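Local coordinates for HD domain-containing protein (Aquifex aeolicus, PDB 2HEK) that binds GDP and zinc at sites far from each other and, as an HD-domain protein, may hydrolyse dGTP, at residues F28-L31 with R32-Q36; L37-A40 with Y41-F44; V77-A80 with G81-H84; T116-Y119 with E120-Q124. All blocks are in the same frame, centred on the assembly; numbering follows the deposited sequence.

Contact 1: F28-L31 with R32-Q36. With GDP (guanosine-5'-diphosphate), chain H.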
loop_
_atom_site.group_PDB
_atom_site.type_symbol
_atom_site.label_atom_id
_atom_site.label_comp_id
_atom_site.label_asym_id
_atom_site.label_seq_id
_atom_site.Cartn_x
_atom_site.Cartn_y
_atom_site.Cartn_z
ATOM N N PHE A 28 3.581 -16.716 28.403
ATOM C CA PHE A 28 3.534 -15.863 27.216
ATOM C C PHE A 28 3.609 -16.710 25.939
ATOM O O PHE A 28 2.866 -16.470 24.975
ATOM C CB PHE A 28 4.599 -14.757 27.240
ATOM C CG PHE A 28 4.362 -13.673 26.221
ATOM C CD1 PHE A 28 3.668 -12.508 26.574
ATOM C CD2 PHE A 28 4.826 -13.800 24.920
ATOM C CE1 PHE A 28 3.413 -11.511 25.631
ATOM C CE2 PHE A 28 4.611 -12.775 23.967
ATOM C CZ PHE A 28 3.905 -11.638 24.325
ATOM N N GLN A 29 4.455 -17.729 25.934
ATOM C CA GLN A 29 4.559 -18.578 24.730
ATOM C C GLN A 29 3.239 -19.306 24.407
ATOM O O GLN A 29 2.913 -19.527 23.241
ATOM C CB GLN A 29 5.729 -19.581 24.839
ATOM C CG GLN A 29 7.074 -18.916 24.823
ATOM C CD GLN A 29 7.490 -18.454 23.419
ATOM O OE1 GLN A 29 7.199 -19.121 22.439
ATOM N NE2 GLN A 29 8.180 -17.333 23.331
ATOM N N ARG A 30 2.470 -19.654 25.438
ATOM C CA ARG A 30 1.119 -20.189 25.276
ATOM C C ARG A 30 0.272 -19.369 24.274
ATOM O O ARG A 30 -0.589 -19.905 23.525
ATOM C CB ARG A 30 0.415 -20.175 26.662
ATOM C CG ARG A 30 -1.054 -20.600 26.620
ATOM C CD ARG A 30 -1.759 -20.526 27.998
ATOM N NE ARG A 30 -3.180 -20.625 27.742
ATOM C CZ ARG A 30 -3.983 -19.577 27.524
ATOM N NH1 ARG A 30 -3.537 -18.331 27.627
ATOM N NH2 ARG A 30 -5.257 -19.781 27.245
ATOM N N LEU A 31 0.476 -18.059 24.280
ATOM C CA LEU A 31 -0.367 -17.212 23.456
ATOM C C LEU A 31 -0.156 -17.501 21.960
ATOM O O LEU A 31 -1.043 -17.236 21.182
ATOM C CB LEU A 31 -0.120 -15.744 23.777
ATOM C CG LEU A 31 -0.475 -15.291 25.203
ATOM C CD1 LEU A 31 -0.121 -13.833 25.319
ATOM C CD2 LEU A 31 -1.941 -15.524 25.551
ATOM N N ARG A 32 0.997 -18.065 21.582
ATOM C CA ARG A 32 1.269 -18.505 20.181
ATOM C C ARG A 32 0.286 -19.583 19.758
ATOM O O ARG A 32 0.212 -19.881 18.601
ATOM C CB ARG A 32 2.650 -19.167 20.066
ATOM C CG ARG A 32 3.772 -18.234 19.899
ATOM C CD ARG A 32 5.048 -18.902 19.583
ATOM N NE ARG A 32 5.687 -18.042 18.602
ATOM C CZ ARG A 32 6.870 -17.505 18.749
ATOM N NH1 ARG A 32 7.595 -17.800 19.822
ATOM N NH2 ARG A 32 7.331 -16.710 17.801
ATOM N N TYR A 33 -0.423 -20.202 20.699
ATOM C CA TYR A 33 -1.294 -21.363 20.387
ATOM C C TYR A 33 -2.787 -21.037 20.591
ATOM O O TYR A 33 -3.647 -21.926 20.723
ATOM C CB TYR A 33 -0.783 -22.628 21.130
ATOM C CG TYR A 33 0.705 -22.811 20.827
ATOM C CD1 TYR A 33 1.123 -23.279 19.569
ATOM C CD2 TYR A 33 1.679 -22.438 21.744
ATOM C CE1 TYR A 33 2.474 -23.408 19.237
ATOM C CE2 TYR A 33 3.074 -22.544 21.412
ATOM C CZ TYR A 33 3.447 -23.036 20.149
ATOM O OH TYR A 33 4.793 -23.136 19.765
ATOM N N VAL A 34 -3.081 -19.737 20.562
ATOM C CA VAL A 34 -4.446 -19.219 20.713
ATOM C C VAL A 34 -4.656 -18.179 19.604
ATOM O O VAL A 34 -4.095 -17.089 19.679
ATOM C CB VAL A 34 -4.648 -18.494 22.095
ATOM C CG1 VAL A 34 -6.069 -17.888 22.208
ATOM C CG2 VAL A 34 -4.368 -19.425 23.318
ATOM N N LYS A 35 -5.465 -18.503 18.601
ATOM C CA LYS A 35 -5.814 -17.554 17.549
ATOM C C LYS A 35 -6.572 -16.376 18.117
ATOM O O LYS A 35 -7.477 -16.546 18.951
ATOM C CB LYS A 35 -6.661 -18.229 16.457
ATOM C CG LYS A 35 -5.837 -19.173 15.552
ATOM C CD LYS A 35 -6.663 -19.662 14.349
ATOM C CE LYS A 35 -6.149 -21.008 13.793
ATOM N NZ LYS A 35 -6.230 -22.106 14.851
ATOM N N GLN A 36 -6.192 -15.187 17.660
ATOM C CA GLN A 36 -6.782 -13.941 18.074
ATOM C C GLN A 36 -8.289 -13.987 17.884
ATOM O O GLN A 36 -9.044 -13.552 18.768
ATOM C CB GLN A 36 -6.163 -12.792 17.266
ATOM C CG GLN A 36 -6.755 -11.408 17.559
ATOM C CD GLN A 36 -6.260 -10.834 18.892
ATOM O OE1 GLN A 36 -5.308 -11.346 19.499
ATOM N NE2 GLN A 36 -6.925 -9.783 19.366
HETATM P PB GDP H . 19.872 -15.402 17.886
HETATM O O1B GDP H . 20.064 -15.371 16.381
HETATM O O2B GDP H . 21.234 -15.376 18.557
HETATM O O3B GDP H . 19.096 -14.172 18.324
HETATM O O3A GDP H . 19.088 -16.762 18.318
HETATM P PA GDP H . 17.497 -16.806 18.638
HETATM O O1A GDP H . 17.134 -15.864 19.770
HETATM O O2A GDP H . 17.006 -18.201 18.953
HETATM O "O5'" GDP H . 16.861 -16.301 17.244
HETATM C "C5'" GDP H . 15.461 -16.129 17.069
HETATM C "C4'" GDP H . 15.228 -14.746 16.482
HETATM O "O4'" GDP H . 13.885 -14.711 16.006
HETATM C "C3'" GDP H . 15.375 -13.631 17.520
HETATM O "O3'" GDP H . 16.517 -12.798 17.266
HETATM C "C2'" GDP H . 14.080 -12.837 17.437
HETATM O "O2'" GDP H . 14.288 -11.639 16.688
HETATM C "C1'" GDP H . 13.097 -13.731 16.685
HETATM N N9 GDP H . 12.093 -14.397 17.577
HETATM C C8 GDP H . 10.851 -14.770 17.196
HETATM N N7 GDP H . 10.146 -15.347 18.206
HETATM C C5 GDP H . 10.949 -15.350 19.288
HETATM C C6 GDP H . 10.850 -15.801 20.696
HETATM O O6 GDP H . 9.825 -16.343 21.125
HETATM N N1 GDP H . 11.908 -15.619 21.499
HETATM C C2 GDP H . 13.061 -15.049 21.083
HETATM N N2 GDP H . 14.090 -14.903 21.954
HETATM N N3 GDP H . 13.230 -14.613 19.807
HETATM C C4 GDP H . 12.233 -14.730 18.875
HETATM O O HOH W 1 6.575 -21.980 21.502
#

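Contact 2: L37-A40 with Y41-F44. With GDP (guanosine-5'-diphosphate), chain G.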
loop_
_atom_site.group_PDB
_atom_site.type_symbol
_atom_site.label_atom_id
_atom_site.label_comp_id
_atom_site.label_asym_id
_atom_site.label_seq_id
_atom_site.Cartn_x
_atom_site.Cartn_y
_atom_site.Cartn_z
ATOM N N LEU A 37 -8.736 -14.546 16.757
ATOM C CA LEU A 37 -10.151 -14.520 16.401
ATOM C C LEU A 37 -10.863 -15.877 16.489
ATOM O O LEU A 37 -11.933 -16.033 15.929
ATOM C CB LEU A 37 -10.341 -13.904 14.998
ATOM C CG LEU A 37 -9.937 -12.445 14.781
ATOM C CD1 LEU A 37 -10.231 -11.996 13.324
ATOM C CD2 LEU A 37 -10.692 -11.511 15.720
ATOM N N GLY A 38 -10.283 -16.837 17.207
ATOM C CA GLY A 38 -10.955 -18.080 17.506
ATOM C C GLY A 38 -11.179 -18.869 16.253
ATOM O O GLY A 38 -10.230 -19.250 15.594
ATOM N N LEU A 39 -12.451 -19.092 15.929
ATOM C CA LEU A 39 -12.876 -19.873 14.757
ATOM C C LEU A 39 -13.142 -19.036 13.523
ATOM O O LEU A 39 -13.605 -19.574 12.541
ATOM C CB LEU A 39 -14.174 -20.672 15.071
ATOM C CG LEU A 39 -14.045 -21.744 16.154
ATOM C CD1 LEU A 39 -15.427 -22.262 16.556
ATOM C CD2 LEU A 39 -13.154 -22.895 15.690
ATOM N N ALA A 40 -12.868 -17.730 13.553
ATOM C CA ALA A 40 -13.145 -16.917 12.387
ATOM C C ALA A 40 -12.424 -17.436 11.133
ATOM O O ALA A 40 -12.857 -17.151 10.023
ATOM C CB ALA A 40 -12.757 -15.445 12.641
ATOM N N TYR A 41 -11.340 -18.198 11.288
ATOM C CA TYR A 41 -10.573 -18.645 10.104
ATOM C C TYR A 41 -11.403 -19.628 9.275
ATOM O O TYR A 41 -11.086 -19.894 8.109
ATOM C CB TYR A 41 -9.237 -19.282 10.511
ATOM C CG TYR A 41 -9.414 -20.624 11.209
ATOM C CD1 TYR A 41 -9.264 -21.812 10.514
ATOM C CD2 TYR A 41 -9.755 -20.702 12.548
ATOM C CE1 TYR A 41 -9.432 -23.050 11.138
ATOM C CE2 TYR A 41 -9.934 -21.927 13.176
ATOM C CZ TYR A 41 -9.782 -23.092 12.459
ATOM O OH TYR A 41 -9.941 -24.316 13.070
ATOM N N LEU A 42 -12.491 -20.135 9.865
ATOM C CA LEU A 42 -13.393 -21.028 9.128
ATOM C C LEU A 42 -14.253 -20.243 8.126
ATOM O O LEU A 42 -14.926 -20.837 7.277
ATOM C CB LEU A 42 -14.299 -21.805 10.093
ATOM C CG LEU A 42 -13.564 -22.847 10.948
ATOM C CD1 LEU A 42 -14.584 -23.517 11.917
ATOM C CD2 LEU A 42 -12.851 -23.922 10.086
ATOM N N VAL A 43 -14.231 -18.919 8.227
ATOM C CA VAL A 43 -14.969 -18.040 7.313
ATOM C C VAL A 43 -13.977 -17.124 6.540
ATOM O O VAL A 43 -14.110 -16.929 5.317
ATOM C CB VAL A 43 -15.966 -17.140 8.110
ATOM C CG1 VAL A 43 -16.691 -16.142 7.188
ATOM C CG2 VAL A 43 -16.978 -17.979 8.861
ATOM N N PHE A 44 -13.007 -16.563 7.264
ATOM C CA PHE A 44 -11.937 -15.684 6.692
ATOM C C PHE A 44 -10.645 -16.484 6.779
ATOM O O PHE A 44 -10.014 -16.499 7.832
ATOM C CB PHE A 44 -11.779 -14.375 7.511
ATOM C CG PHE A 44 -12.972 -13.470 7.408
ATOM C CD1 PHE A 44 -14.064 -13.601 8.296
ATOM C CD2 PHE A 44 -13.038 -12.501 6.387
ATOM C CE1 PHE A 44 -15.218 -12.781 8.149
ATOM C CE2 PHE A 44 -14.199 -11.670 6.250
ATOM C CZ PHE A 44 -15.253 -11.806 7.137
HETATM P PB GDP G . -23.324 -20.117 3.942
HETATM O O1B GDP G . -23.670 -18.669 4.266
HETATM O O2B GDP G . -24.536 -21.025 4.128
HETATM O O3B GDP G . -22.853 -20.221 2.492
HETATM O O3A GDP G . -22.179 -20.641 4.959
HETATM P PA GDP G . -20.858 -21.467 4.546
HETATM O O1A GDP G . -20.928 -22.133 3.198
HETATM O O2A GDP G . -20.565 -22.493 5.609
HETATM O "O5'" GDP G . -19.639 -20.400 4.564
HETATM C "C5'" GDP G . -19.779 -18.998 4.384
HETATM C "C4'" GDP G . -18.452 -18.339 3.985
HETATM O "O4'" GDP G . -17.270 -19.016 4.457
HETATM C "C3'" GDP G . -18.299 -18.239 2.491
HETATM O "O3'" GDP G . -17.921 -16.848 2.267
HETATM C "C2'" GDP G . -17.079 -19.068 2.221
HETATM O "O2'" GDP G . -16.412 -18.429 1.159
HETATM C "C1'" GDP G . -16.247 -18.957 3.471
HETATM N N9 GDP G . -15.407 -20.146 3.735
HETATM C C8 GDP G . -14.191 -20.148 4.305
HETATM N N7 GDP G . -13.720 -21.403 4.456
HETATM C C5 GDP G . -14.656 -22.230 3.963
HETATM C C6 GDP G . -14.790 -23.688 3.791
HETATM O O6 GDP G . -13.874 -24.395 4.185
HETATM N N1 GDP G . -15.924 -24.200 3.279
HETATM C C2 GDP G . -16.937 -23.409 2.865
HETATM N N2 GDP G . -18.052 -24.010 2.330
HETATM N N3 GDP G . -16.871 -22.041 2.987
HETATM C C4 GDP G . -15.780 -21.423 3.512
HETATM O O HOH W 2 -9.544 -17.172 13.551
#

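Contact 3: V77-A80 with G81-H84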
loop_
_atom_site.group_PDB
_atom_site.type_symbol
_atom_site.label_atom_id
_atom_site.label_comp_id
_atom_site.label_asym_id
_atom_site.label_seq_id
_atom_site.Cartn_x
_atom_site.Cartn_y
_atom_site.Cartn_z
ATOM N N VAL A 77 3.931 0.940 31.594
ATOM C CA VAL A 77 2.695 0.848 30.813
ATOM C C VAL A 77 2.942 -0.055 29.595
ATOM O O VAL A 77 2.048 -0.787 29.209
ATOM C CB VAL A 77 2.098 2.237 30.450
ATOM C CG1 VAL A 77 2.971 2.979 29.508
ATOM C CG2 VAL A 77 0.700 2.099 29.795
ATOM N N LYS A 78 4.157 -0.039 29.032
ATOM C CA LYS A 78 4.482 -0.910 27.895
ATOM C C LYS A 78 4.366 -2.343 28.344
ATOM O O LYS A 78 3.794 -3.201 27.631
ATOM C CB LYS A 78 5.896 -0.665 27.348
ATOM C CG LYS A 78 6.011 0.601 26.454
ATOM C CD LYS A 78 7.479 0.994 26.268
ATOM C CE LYS A 78 8.359 -0.196 25.757
ATOM N NZ LYS A 78 9.825 0.217 25.657
ATOM N N LEU A 79 4.889 -2.630 29.532
ATOM C CA LEU A 79 4.771 -4.015 30.004
ATOM C C LEU A 79 3.332 -4.356 30.333
ATOM O O LEU A 79 2.914 -5.482 30.107
ATOM C CB LEU A 79 5.736 -4.320 31.184
ATOM C CG LEU A 79 7.240 -4.187 30.874
ATOM C CD1 LEU A 79 8.152 -4.499 32.114
ATOM C CD2 LEU A 79 7.648 -5.053 29.667
ATOM N N ALA A 80 2.555 -3.404 30.874
ATOM C CA ALA A 80 1.134 -3.671 31.102
ATOM C C ALA A 80 0.449 -4.026 29.767
ATOM O O ALA A 80 -0.420 -4.910 29.720
ATOM C CB ALA A 80 0.451 -2.435 31.757
ATOM N N GLY A 81 0.832 -3.317 28.691
ATOM C CA GLY A 81 0.312 -3.613 27.331
ATOM C C GLY A 81 0.727 -5.020 26.914
ATOM O O GLY A 81 -0.104 -5.830 26.503
ATOM N N LEU A 82 2.013 -5.325 27.032
ATOM C CA LEU A 82 2.534 -6.659 26.695
ATOM C C LEU A 82 1.797 -7.851 27.353
ATOM O O LEU A 82 1.544 -8.886 26.694
ATOM C CB LEU A 82 4.036 -6.701 27.014
ATOM C CG LEU A 82 4.813 -7.938 26.529
ATOM C CD1 LEU A 82 4.932 -7.966 24.965
ATOM C CD2 LEU A 82 6.224 -8.011 27.196
ATOM N N LEU A 83 1.404 -7.708 28.634
ATOM C CA LEU A 83 0.855 -8.850 29.373
ATOM C C LEU A 83 -0.665 -8.866 29.396
ATOM O O LEU A 83 -1.277 -9.718 30.036
ATOM C CB LEU A 83 1.420 -8.848 30.806
ATOM C CG LEU A 83 2.959 -8.829 30.859
ATOM C CD1 LEU A 83 3.429 -8.765 32.295
ATOM C CD2 LEU A 83 3.566 -10.064 30.172
ATOM N N HIS A 84 -1.267 -7.917 28.678
ATOM C CA HIS A 84 -2.711 -7.717 28.700
ATOM C C HIS A 84 -3.531 -8.952 28.381
ATOM O O HIS A 84 -4.627 -9.090 28.877
ATOM C CB HIS A 84 -3.112 -6.607 27.730
ATOM C CG HIS A 84 -4.533 -6.157 27.896
ATOM N ND1 HIS A 84 -5.537 -6.523 27.023
ATOM C CD2 HIS A 84 -5.121 -5.383 28.839
ATOM C CE1 HIS A 84 -6.683 -5.989 27.419
ATOM N NE2 HIS A 84 -6.456 -5.289 28.516
#

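Contact 4: T116-Y119 with E120-Q124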
loop_
_atom_site.group_PDB
_atom_site.type_symbol
_atom_site.label_atom_id
_atom_site.label_comp_id
_atom_site.label_asym_id
_atom_site.label_seq_id
_atom_site.Cartn_x
_atom_site.Cartn_y
_atom_site.Cartn_z
ATOM N N THR A 116 2.611 -17.489 38.423
ATOM C CA THR A 116 3.570 -18.185 37.555
ATOM C C THR A 116 4.918 -17.478 37.610
ATOM O O THR A 116 5.056 -16.468 38.318
ATOM C CB THR A 116 3.073 -18.206 36.075
ATOM O OG1 THR A 116 3.038 -16.865 35.579
ATOM C CG2 THR A 116 1.677 -18.854 35.956
ATOM N N GLU A 117 5.899 -17.954 36.833
ATOM C CA GLU A 117 7.211 -17.294 36.717
ATOM C C GLU A 117 7.122 -15.825 36.322
ATOM O O GLU A 117 8.064 -15.080 36.553
ATOM C CB GLU A 117 8.149 -18.049 35.742
ATOM C CG GLU A 117 7.539 -18.341 34.354
ATOM C CD GLU A 117 8.524 -18.997 33.347
ATOM O OE1 GLU A 117 9.747 -18.651 33.376
ATOM O OE2 GLU A 117 8.074 -19.851 32.524
ATOM N N ILE A 118 6.014 -15.398 35.694
ATOM C CA ILE A 118 5.853 -13.969 35.351
ATOM C C ILE A 118 6.134 -13.083 36.575
ATOM O O ILE A 118 6.845 -12.096 36.483
ATOM C CB ILE A 118 4.439 -13.644 34.772
ATOM C CG1 ILE A 118 4.185 -14.412 33.466
ATOM C CG2 ILE A 118 4.231 -12.134 34.576
ATOM C CD1 ILE A 118 5.118 -14.044 32.363
ATOM N N TYR A 119 5.590 -13.437 37.735
ATOM C CA TYR A 119 5.812 -12.586 38.922
ATOM C C TYR A 119 7.307 -12.385 39.241
ATOM O O TYR A 119 7.808 -11.237 39.412
ATOM C CB TYR A 119 5.077 -13.170 40.143
ATOM C CG TYR A 119 4.998 -12.129 41.243
ATOM C CD1 TYR A 119 4.111 -11.043 41.142
ATOM C CD2 TYR A 119 5.835 -12.202 42.356
ATOM C CE1 TYR A 119 4.037 -10.058 42.144
ATOM C CE2 TYR A 119 5.778 -11.223 43.377
ATOM C CZ TYR A 119 4.878 -10.160 43.247
ATOM O OH TYR A 119 4.829 -9.183 44.198
ATOM N N GLU A 120 8.043 -13.494 39.316
ATOM C CA GLU A 120 9.482 -13.445 39.601
ATOM C C GLU A 120 10.207 -12.627 38.555
ATOM O O GLU A 120 11.135 -11.851 38.854
ATOM C CB GLU A 120 10.055 -14.858 39.645
ATOM C CG GLU A 120 9.957 -15.509 41.014
ATOM C CD GLU A 120 8.545 -15.977 41.372
ATOM O OE1 GLU A 120 8.264 -16.059 42.591
ATOM O OE2 GLU A 120 7.715 -16.262 40.453
ATOM N N ILE A 121 9.783 -12.780 37.306
ATOM C CA ILE A 121 10.414 -12.010 36.246
ATOM C C ILE A 121 10.194 -10.517 36.476
ATOM O O ILE A 121 11.152 -9.719 36.441
ATOM C CB ILE A 121 9.916 -12.473 34.820
ATOM C CG1 ILE A 121 10.380 -13.907 34.543
ATOM C CG2 ILE A 121 10.436 -11.487 33.755
ATOM C CD1 ILE A 121 9.599 -14.654 33.400
ATOM N N LEU A 122 8.944 -10.111 36.712
ATOM C CA LEU A 122 8.670 -8.667 36.967
ATOM C C LEU A 122 9.389 -8.117 38.228
ATOM O O LEU A 122 9.849 -6.941 38.257
ATOM C CB LEU A 122 7.164 -8.435 37.090
ATOM C CG LEU A 122 6.296 -8.675 35.836
ATOM C CD1 LEU A 122 4.825 -8.666 36.212
ATOM C CD2 LEU A 122 6.606 -7.562 34.847
ATOM N N LYS A 123 9.516 -8.968 39.257
ATOM C CA LYS A 123 10.194 -8.555 40.507
ATOM C C LYS A 123 11.654 -8.172 40.310
ATOM O O LYS A 123 12.195 -7.413 41.105
ATOM C CB LYS A 123 10.090 -9.619 41.608
ATOM C CG LYS A 123 8.803 -9.535 42.394
ATOM C CD LYS A 123 8.764 -8.293 43.326
ATOM C CE LYS A 123 9.259 -8.641 44.742
ATOM N NZ LYS A 123 9.602 -7.432 45.493
ATOM N N GLN A 124 12.288 -8.669 39.239
ATOM C CA GLN A 124 13.646 -8.260 38.908
ATOM C C GLN A 124 13.765 -6.778 38.576
ATOM O O GLN A 124 14.815 -6.169 38.810
ATOM C CB GLN A 124 14.216 -9.114 37.748
ATOM C CG GLN A 124 14.158 -10.629 38.018
ATOM C CD GLN A 124 14.661 -10.998 39.417
ATOM O OE1 GLN A 124 15.782 -10.626 39.793
ATOM N NE2 GLN A 124 13.829 -11.728 40.199
#

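Contact 1: F28-L31 with R32-Q36
Gln-29 and Arg-32 run side by side in the same direction and read a guanine base, forming part of the GDP pocket where helix 26-29 gives way to the loop before helix 51-69. Arg-32 sends two nitrogens to the Hoogsteen edge of the GDP of chain H: NH1 donates to O6 at 3.0 Å, and NH2 to N7 at 3.2 Å along an almost straight N-H path (177°). NH1 also donates to Gln-29 OE1 at 3.0 Å, in the amide's carbonyl plane and on a lone pair of OE1, which itself lies close to the guanidinium plane. A bend at chi2 (-76°) turns the Gln-29 amide so that its NE2 also reaches O6, at 2.9 Å, although amide and guanidinium planes stand 45° apart. Glutamine suits this place because its amide can accept from the arginine while donating to the base. NE2 has a second acceptor in Ile-23 O, which helps fix the amide's orientation, and Phe-52 makes a cation-pi contact with Arg-32.

The backbone is closed by i+3 to i hydrogen bonds of the 3-10 kind, Arg-32 N to Gln-29 O and Tyr-33 N to Arg-30 O. The Tyr-33 ring lays one face against Arg-32 CB, while its hydroxyl pairs with Tyr-41 OH of the second subunit. Arg-30 extends the other way, and its NH2 is held by His-88 O and Leu-255 O, with Val-34 CG2 over one guanidinium face. A water ties the halves together, lying 2.7 Å from Tyr-33 OH and donating to Gln-29 OE1 at 3.1 Å.

Contact 2: L37-A40 with Y41-F44
Ala-40 O takes two backbone donors from the segment that follows it, Val-43 N at 2.9 Å and Phe-44 N at 2.8 Å, the latter nearly along the C=O axis. One residue earlier Leu-39 O accepts from Leu-42 N at 3.0 Å, giving a short 3-10 segment. The chain enters it through a type II' beta turn from Leu-37 to Ala-40, whose second position needs the positive phi of Gly-38 (66°), a conformation costly for a residue with a CB.

Tyr-41 holds its ring in the crowded position between backbone N and carbonyl carbon (chi1 69°), which swings it back over the turn until CD2 lies 3.4 Å from Gly-38 O, the oxygen being at the ring edge. Leu-39 CD2 fits against both Tyr-41 CE2 and Leu-42 CD1, at 4.2 and 4.1 Å respectively. This loop forms one wall of the GDP pocket at the subunit interface, where Gln-29 and Arg-32 of the second subunit grip the base. Tyr-41 OH bonds to Tyr-33 OH of that subunit; a leucine in its place would probably leave the neighbouring hydroxyl without this mate and Gly-38 O without its ring-edge neighbour. Arg-280 holds Leu-42 O, while Val-43, packed on Val-225 and Leu-229 of helix 224-240, borders the ribose, its CG1 4.0 Å from O4' of the GDP of chain G.

Contact 3: V77-A80 with G81-H84
Leu-79 and Leu-82 lie alongside each other and point the same way, their CD2 methyls 4.1 Å apart on one flank of helix 74-82. Leu-82 gets there by setting its CG anti to the backbone N (chi1 -171°). Leu-83 folds back instead, bringing CG to 3.4 Å from Leu-79 O, so that this carbonyl is partly covered by hydrocarbon. The surroundings are equally apolar: Leu-79 rests on Ala-18 and Leu-22 of helix 17-23, and Ala-80 presses its single methyl against Leu-134 and Ile-137 of helix 128-139 and Ile-154 of helix 145-155, a small residue suiting a close helix approach.

Backbone hydrogen bonds follow the alpha-helical pattern and then change. Gly-81 N donates to Val-77 O at 2.9 Å and Leu-82 N to Lys-78 O at 2.8 Å, the latter fairly straight (169°). Leu-83 N reaches Leu-79 O at 3.1 Å, with a more bent N-H path (143°). One step on, His-84 N turns to Gly-81 O at 3.2 Å, a tighter i+3 to i bond of the 3-10 kind, as the helix unwinds. That unwinding delivers the His-Asp pair which gives the HD domain its name: Asp-85 binds zinc together with His-54 and Asp-161, and the His-84 side chain comes about 4 Å from the zinc and about 3 Å from the Asp-161 side chain (nearest atoms).

Polar partners lie around the helix. Ala-80 O, left behind by the changed pattern, accepts from Thr-138 OG1. Lys-78 is buried, its charge met by a salt bridge from NZ to Glu-63 OE2, which its long flexible chain can reach.

Contact 4: T116-Y119 with E120-Q124
Tyr-119 sets its CG anti to the backbone N (chi1 -165°), which stands the ring out from the helix, where Lys-123 of the next turn, bent at chi2 and chi3 (-71° and -94°), rises beside it. The two side chains point the same way, and Lys-123 CG comes within 3.6 Å of Tyr-119 CE2. The methylenes of a lysine suit this place, since they can lie against an aromatic ring while the ammonium stays at the exposed surface. The ring also packs on Ile-131 of helix 128-139. Replacing Tyr-119 by an alanine would probably leave the lysine methylenes without the ring they lie against and open a gap beside Ile-131.

On the buried side Ile-118 CG2 meets Leu-122 CD1 at 3.9 Å, branched apolar residues facing Leu-22 of helix 17-23 on the Ile-118 side and Ile-131 on the Leu-122 side. In each pair the partners are four residues, about one turn, apart in helix 117-123. Thr-116 is its N-cap: OG1 accepts a weak bond from Ile-118 N at 3.3 Å, and also pairs with Val-112 O. Regular backbone bonds follow, such as Leu-122 N to Ile-118 O at 2.9 Å. Glu-117 extends alongside Ile-121, its OE1 4.0 Å from Ile-121 CD1, while its OE2 accepts from Phe-26 N at the start of helix 26-29. At the far end Gln-124 curls back, and NE2 donates to Glu-120 O at 3.0 Å.

Contacts 1, 2 and 3 are largely buried, whereas contact 4 lies partly at the surface, with charged residues on its outer side. Contacts 1 and 2 share the loop between helices 26-29 and 51-69, join where Lys-35 packs on Tyr-41, and both meet the second subunit; contact 1 grips a guanine with side-chain bonds, while contact 2 offers GDP mainly backbone and apolar groups. Contacts 3 and 4 are helical and belong to the HD domain. Leu-83 of contact 3 packs on Ile-118 and Leu-122 of contact 4, and Phe-28 of contact 1 touches Leu-82. Contact 3 brings His-84 to the zinc site, which contact 1 borders through Leu-31, near Asp-85, and Gln-36, against His-54.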